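Local coordinates for protein EvdO2 (Micromonospora carbonacea, PDB 4XAB) that probably catalyses an oxidative cyclization in orthosomycin biosynthesis, as a metal-dependent oxygenase built on a double-stranded beta-helix and here holding nickel, at residues S99-M104 with R142-W147; E107-Y112 with L231-A236. One frame throughout, in Å; residues are numbered along the deposited sequence.

Contact 1. Residues S99-M104 with R142-W147; sequences SAFLDM and RGLSIW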
loop_
_atom_site.group_PDB
_atom_site.type_symbol
_atom_site.label_atom_id
_atom_site.label_comp_id
_atom_site.label_asym_id
_atom_site.label_seq_id
_atom_site.Cartn_x
_atom_site.Cartn_y
_atom_site.Cartn_z
ATOM N N SER A 99 -9.485 4.463 12.540
ATOM C CA SER A 99 -9.851 4.604 13.940
ATOM C C SER A 99 -10.677 3.417 14.434
ATOM O O SER A 99 -10.394 2.852 15.498
ATOM C CB SER A 99 -10.627 5.902 14.145
ATOM O OG SER A 99 -11.077 5.987 15.482
ATOM N N ALA A 100 -11.692 3.039 13.659
ATOM C CA ALA A 100 -12.533 1.897 14.010
ATOM C C ALA A 100 -11.731 0.601 14.048
ATOM O O ALA A 100 -11.892 -0.223 14.949
ATOM C CB ALA A 100 -13.686 1.766 13.027
ATOM N N PHE A 101 -10.852 0.424 13.070
ATOM C CA PHE A 101 -10.100 -0.820 12.961
ATOM C C PHE A 101 -8.974 -0.920 13.997
ATOM O O PHE A 101 -8.608 -2.020 14.401
ATOM C CB PHE A 101 -9.511 -0.983 11.558
ATOM C CG PHE A 101 -10.509 -1.462 10.522
ATOM C CD1 PHE A 101 -11.869 -1.431 10.772
ATOM C CD2 PHE A 101 -10.071 -1.936 9.296
ATOM C CE1 PHE A 101 -12.781 -1.869 9.816
ATOM C CE2 PHE A 101 -10.971 -2.379 8.333
ATOM C CZ PHE A 101 -12.327 -2.347 8.595
ATOM N N LEU A 102 -8.413 0.217 14.408
ATOM C CA LEU A 102 -7.304 0.211 15.361
ATOM C C LEU A 102 -7.742 0.454 16.804
ATOM O O LEU A 102 -6.928 0.357 17.718
ATOM C CB LEU A 102 -6.256 1.263 14.974
ATOM C CG LEU A 102 -5.532 1.095 13.638
ATOM C CD1 LEU A 102 -4.772 2.358 13.306
ATOM C CD2 LEU A 102 -4.581 -0.085 13.694
ATOM N N ASP A 103 -9.019 0.771 17.004
ATOM C CA ASP A 103 -9.535 1.164 18.319
ATOM C C ASP A 103 -8.748 2.330 18.902
ATOM O O ASP A 103 -8.381 2.328 20.082
ATOM C CB ASP A 103 -9.513 -0.011 19.296
ATOM C CG ASP A 103 -10.573 -1.037 18.989
ATOM O OD1 ASP A 103 -11.745 -0.644 18.823
ATOM O OD2 ASP A 103 -10.227 -2.233 18.896
ATOM N N MET A 104 -8.504 3.327 18.062
ATOM C CA MET A 104 -7.788 4.530 18.463
ATOM C C MET A 104 -8.526 5.768 18.004
ATOM O O MET A 104 -9.132 5.765 16.932
ATOM C CB MET A 104 -6.386 4.538 17.873
ATOM C CG MET A 104 -5.509 3.460 18.400
ATOM S SD MET A 104 -3.942 3.544 17.538
ATOM C CE MET A 104 -3.508 5.265 17.784
ATOM N N ARG A 142 1.397 0.770 16.342
ATOM C CA ARG A 142 0.237 0.093 15.773
ATOM C C ARG A 142 -0.165 0.847 14.518
ATOM O O ARG A 142 -0.060 2.067 14.454
ATOM C CB ARG A 142 -0.911 0.032 16.771
ATOM C CG ARG A 142 -0.545 -0.704 18.039
ATOM C CD ARG A 142 -1.738 -1.388 18.664
ATOM N NE ARG A 142 -2.683 -0.442 19.247
ATOM C CZ ARG A 142 -3.941 -0.294 18.841
ATOM N NH1 ARG A 142 -4.415 -1.032 17.846
ATOM N NH2 ARG A 142 -4.727 0.587 19.443
ATOM N N GLY A 143 -0.622 0.142 13.502
ATOM C CA GLY A 143 -0.988 0.871 12.309
ATOM C C GLY A 143 -1.489 0.015 11.191
ATOM O O GLY A 143 -1.477 -1.217 11.257
ATOM N N LEU A 144 -1.914 0.686 10.132
ATOM C CA LEU A 144 -2.409 -0.027 8.972
ATOM C C LEU A 144 -2.283 0.845 7.736
ATOM O O LEU A 144 -1.955 2.042 7.813
ATOM C CB LEU A 144 -3.865 -0.468 9.195
ATOM C CG LEU A 144 -4.920 0.565 9.631
ATOM C CD1 LEU A 144 -5.274 1.546 8.516
ATOM C CD2 LEU A 144 -6.195 -0.139 10.092
ATOM N N SER A 145 -2.544 0.224 6.598
ATOM C CA SER A 145 -2.548 0.887 5.301
ATOM C C SER A 145 -3.895 0.672 4.625
ATOM O O SER A 145 -4.443 -0.416 4.694
ATOM C CB SER A 145 -1.453 0.333 4.392
ATOM O OG SER A 145 -0.175 0.632 4.926
ATOM N N ILE A 146 -4.386 1.713 3.963
ATOM C CA ILE A 146 -5.613 1.653 3.162
ATOM C C ILE A 146 -5.230 1.963 1.720
ATOM O O ILE A 146 -4.859 3.097 1.381
ATOM C CB ILE A 146 -6.686 2.641 3.686
ATOM C CG1 ILE A 146 -7.048 2.311 5.131
ATOM C CG2 ILE A 146 -7.944 2.549 2.853
ATOM C CD1 ILE A 146 -7.964 3.347 5.808
ATOM N N TRP A 147 -5.280 0.915 0.903
ATOM C CA TRP A 147 -4.854 0.887 -0.489
ATOM C C TRP A 147 -6.091 1.062 -1.359
ATOM O O TRP A 147 -6.828 0.103 -1.544
ATOM C CB TRP A 147 -4.165 -0.464 -0.752
ATOM C CG TRP A 147 -3.395 -0.720 -2.039
ATOM C CD1 TRP A 147 -2.053 -0.519 -2.254
ATOM C CD2 TRP A 147 -3.897 -1.344 -3.235
ATOM N NE1 TRP A 147 -1.709 -0.931 -3.525
ATOM C CE2 TRP A 147 -2.819 -1.442 -4.144
ATOM C CE3 TRP A 147 -5.155 -1.810 -3.631
ATOM C CZ2 TRP A 147 -2.964 -1.984 -5.430
ATOM C CZ3 TRP A 147 -5.295 -2.353 -4.916
ATOM C CH2 TRP A 147 -4.206 -2.433 -5.792
#
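The guanidinium of R142 meets the end of helix 89-102 with its edge and one of its faces. At the edge, in the plane of the group, sits the backbone carbonyl oxygen of L102; over one face lies the sulfur of M104, with SD 3.6 Å from R142 NH2. This is a helix packed on the sheet of a double-stranded beta-helix, and the arginine, on strand 139-149, binds the last carbonyl of the helix, at its C-terminal end. Both terminal nitrogens hold the same acceptor: R142 NH2 reaches L102 O at 2.8 Å, nearly in line with the C=O bond (166° at the oxygen), while R142 NH1 comes in more from the side at 2.9 Å. Both bonds are bent at the hydrogen, as expected when one oxygen sits in the fork between two N-H groups. A positive charge at this end of a helix would probably be favoured by the helix dipole. D103, with positive phi, leaves the helix directly after the gripped carbonyl; its carboxylate turns to R19 and R15 of helix 12-21.

The F101 ring has L144 CD2 at its edge, near the ring plane, and stacks with F18. Deeper in, L102 and L144 pass each other at a slant, in apolar contact. L144 takes the uncommon first torsion that sets CG between its backbone N and carbonyl carbon (chi1 52°), and from there CD2 faces the helix. L102 spreads its two methyls over the strand, CD2 lying 4.0 Å from the CA of G143, where no side chain intervenes. Beyond it, L144 CD2 touches two successive residues of the helix, 3.8 Å from L102 CG and 3.7 Å from F101 CB.

Contact 2. Residues E107-Y112 with L231-A236; sequences EELEFY and LVFMSA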
loop_
_atom_site.group_PDB
_atom_site.type_symbol
_atom_site.label_atom_id
_atom_site.label_comp_id
_atom_site.label_asym_id
_atom_site.label_seq_id
_atom_site.Cartn_x
_atom_site.Cartn_y
_atom_site.Cartn_z
ATOM N N GLU A 107 -7.665 11.531 16.398
ATOM C CA GLU A 107 -6.672 12.531 16.780
ATOM C C GLU A 107 -5.332 11.930 17.188
ATOM O O GLU A 107 -4.323 12.626 17.225
ATOM C CB GLU A 107 -7.217 13.387 17.928
ATOM C CG GLU A 107 -8.452 14.211 17.581
ATOM C CD GLU A 107 -9.761 13.448 17.736
ATOM O OE1 GLU A 107 -9.730 12.217 17.927
ATOM O OE2 GLU A 107 -10.828 14.089 17.673
ATOM N N GLU A 108 -5.335 10.641 17.516
ATOM C CA GLU A 108 -4.124 9.927 17.912
ATOM C C GLU A 108 -3.329 9.415 16.721
ATOM O O GLU A 108 -2.186 8.995 16.866
ATOM C CB GLU A 108 -4.479 8.747 18.816
ATOM C CG GLU A 108 -4.798 9.137 20.237
ATOM C CD GLU A 108 -5.328 7.977 21.053
ATOM O OE1 GLU A 108 -6.136 8.223 21.973
ATOM O OE2 GLU A 108 -4.939 6.824 20.776
ATOM N N LEU A 109 -3.940 9.427 15.543
ATOM C CA LEU A 109 -3.304 8.821 14.383
ATOM C C LEU A 109 -2.404 9.788 13.640
ATOM O O LEU A 109 -2.818 10.891 13.285
ATOM C CB LEU A 109 -4.364 8.272 13.421
ATOM C CG LEU A 109 -5.309 7.252 14.060
ATOM C CD1 LEU A 109 -6.450 6.920 13.106
ATOM C CD2 LEU A 109 -4.537 6.002 14.426
ATOM N N GLU A 110 -1.169 9.358 13.406
ATOM C CA GLU A 110 -0.312 10.002 12.424
ATOM C C GLU A 110 -0.596 9.384 11.065
ATOM O O GLU A 110 -1.035 8.240 10.987
ATOM C CB GLU A 110 1.156 9.839 12.799
ATOM C CG GLU A 110 1.517 10.598 14.062
ATOM C CD GLU A 110 2.911 10.289 14.555
ATOM O OE1 GLU A 110 3.814 10.095 13.715
ATOM O OE2 GLU A 110 3.094 10.236 15.789
ATOM N N PHE A 111 -0.351 10.132 9.998
ATOM C CA PHE A 111 -0.696 9.631 8.675
ATOM C C PHE A 111 0.143 10.238 7.569
ATOM O O PHE A 111 0.753 11.293 7.735
ATOM C CB PHE A 111 -2.185 9.885 8.387
ATOM C CG PHE A 111 -2.618 11.302 8.652
ATOM C CD1 PHE A 111 -3.190 11.650 9.868
ATOM C CD2 PHE A 111 -2.439 12.289 7.697
ATOM C CE1 PHE A 111 -3.581 12.955 10.119
ATOM C CE2 PHE A 111 -2.822 13.598 7.949
ATOM C CZ PHE A 111 -3.396 13.927 9.156
ATOM N N TYR A 112 0.168 9.548 6.437
ATOM C CA TYR A 112 0.728 10.110 5.218
ATOM C C TYR A 112 0.189 9.350 4.011
ATOM O O TYR A 112 -0.388 8.262 4.144
ATOM C CB TYR A 112 2.263 10.073 5.242
ATOM C CG TYR A 112 2.850 8.686 5.346
ATOM C CD1 TYR A 112 3.090 8.104 6.588
ATOM C CD2 TYR A 112 3.172 7.957 4.203
ATOM C CE1 TYR A 112 3.620 6.833 6.688
ATOM C CE2 TYR A 112 3.706 6.682 4.296
ATOM C CZ TYR A 112 3.931 6.133 5.541
ATOM O OH TYR A 112 4.460 4.871 5.640
ATOM N N LEU A 231 -3.146 5.293 1.927
ATOM C CA LEU A 231 -3.076 6.107 3.131
ATOM C C LEU A 231 -2.619 5.228 4.272
ATOM O O LEU A 231 -3.138 4.135 4.476
ATOM C CB LEU A 231 -4.431 6.735 3.439
ATOM C CG LEU A 231 -4.808 7.905 2.537
ATOM C CD1 LEU A 231 -6.296 8.215 2.692
ATOM C CD2 LEU A 231 -3.949 9.123 2.901
ATOM N N VAL A 232 -1.608 5.697 4.989
ATOM C CA VAL A 232 -1.080 4.996 6.145
ATOM C C VAL A 232 -1.484 5.728 7.417
ATOM O O VAL A 232 -1.351 6.929 7.492
ATOM C CB VAL A 232 0.442 4.896 6.059
ATOM C CG1 VAL A 232 1.006 4.309 7.342
ATOM C CG2 VAL A 232 0.820 4.071 4.831
ATOM N N PHE A 233 -2.031 4.993 8.380
ATOM C CA PHE A 233 -2.442 5.550 9.664
ATOM C C PHE A 233 -1.740 4.767 10.752
ATOM O O PHE A 233 -1.731 3.531 10.723
ATOM C CB PHE A 233 -3.969 5.472 9.845
ATOM C CG PHE A 233 -4.738 6.353 8.895
ATOM C CD1 PHE A 233 -5.252 5.846 7.701
ATOM C CD2 PHE A 233 -4.939 7.695 9.185
ATOM C CE1 PHE A 233 -5.953 6.665 6.837
ATOM C CE2 PHE A 233 -5.637 8.517 8.318
ATOM C CZ PHE A 233 -6.145 7.994 7.134
ATOM N N MET A 234 -1.177 5.468 11.729
ATOM C CA MET A 234 -0.387 4.774 12.732
ATOM C C MET A 234 -0.369 5.510 14.055
ATOM O O MET A 234 -0.600 6.714 14.111
ATOM C CB MET A 234 1.036 4.596 12.231
ATOM C CG MET A 234 1.749 5.904 12.064
ATOM S SD MET A 234 3.209 5.683 11.044
ATOM C CE MET A 234 3.797 7.365 10.931
ATOM N N SER A 235 -0.064 4.773 15.116
ATOM C CA SER A 235 0.063 5.369 16.440
ATOM C C SER A 235 1.418 6.030 16.580
ATOM O O SER A 235 2.330 5.771 15.790
ATOM C CB SER A 235 -0.085 4.306 17.517
ATOM O OG SER A 235 1.074 3.489 17.528
ATOM N N ALA A 236 1.548 6.874 17.594
ATOM C CA ALA A 236 2.860 7.325 18.047
ATOM C C ALA A 236 3.718 6.111 18.412
ATOM O O ALA A 236 3.192 5.052 18.772
ATOM C CB ALA A 236 2.719 8.264 19.241
HETATM O O HOH W 1 -0.797 7.544 19.093
#
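Y112 lies alongside V232 and turns the face of its ring to it: V232 CB stands 3.9 Å from the ring centroid, 20° off the normal, in a CH-pi contact displaced toward the rim. The valine's methyls straddle the phenol end, V232 CG1 being 3.7 Å from Y112 CE1 while CG2 meets CZ and OH. Y112 holds CG between its backbone N and carbonyl carbon (chi1 61°), which swings the ring across to the neighbouring strand. At the ring's edge, more loosely, is the CE methyl of M234. An alanine in place of Y112 would probably leave V232 without the ring over its CB and methyls and set the end of M234 freer to turn.

M234 runs obliquely past E110, its CE 3.9 Å from E110 OE1, and that carboxylate oxygen is fixed by a salt bridge to R141. On the other face of the sheet F111 touches F233 through its CB, 3.6 Å from F233 CD2, as its ring leads away toward an edge-to-face contact with F91.

Behind these side chains is a regular antiparallel pairing. E110 and M234 form one hydrogen-bonded pair, with E110 N to M234 O at 2.8 Å, and Y112 and V232 the next, where V232 N to Y112 O is almost straight (178°). F111 and F233 make the non-hydrogen-bonded pair between them. Beside the E110-M234 pair, a water joins E108 O to A236 N.

In the larger sheet strand 226-234 runs between strands 110-118 and 139-149, antiparallel to both, while helix 89-102 packs on the side of the sheet that carries F233, touching that residue through R95 and A98.

Overall arrangement
Contacts 1 and 2, their centres 8 Å apart, share one sheet: strands 139-149 and 226-234 are neighbours in it, so R142-W147 lies directly beside L231-A236. Probable hydrogen bonds join them, I146 N to L231 O and R142 O to S235 N, each 2.8 Å long. M104 CE also packs on S235 CB at 3.6 Å, bringing the turn after helix 89-102 against segment L231-A236. After that turn the chain passes through a short 3-10 segment before strand 110-118, and the segments of the two contacts alternate along the sequence. The nickel, held by H129, D131 and H215, lies about 8 Å from the side chain of V232 and about 11 Å from that of L144.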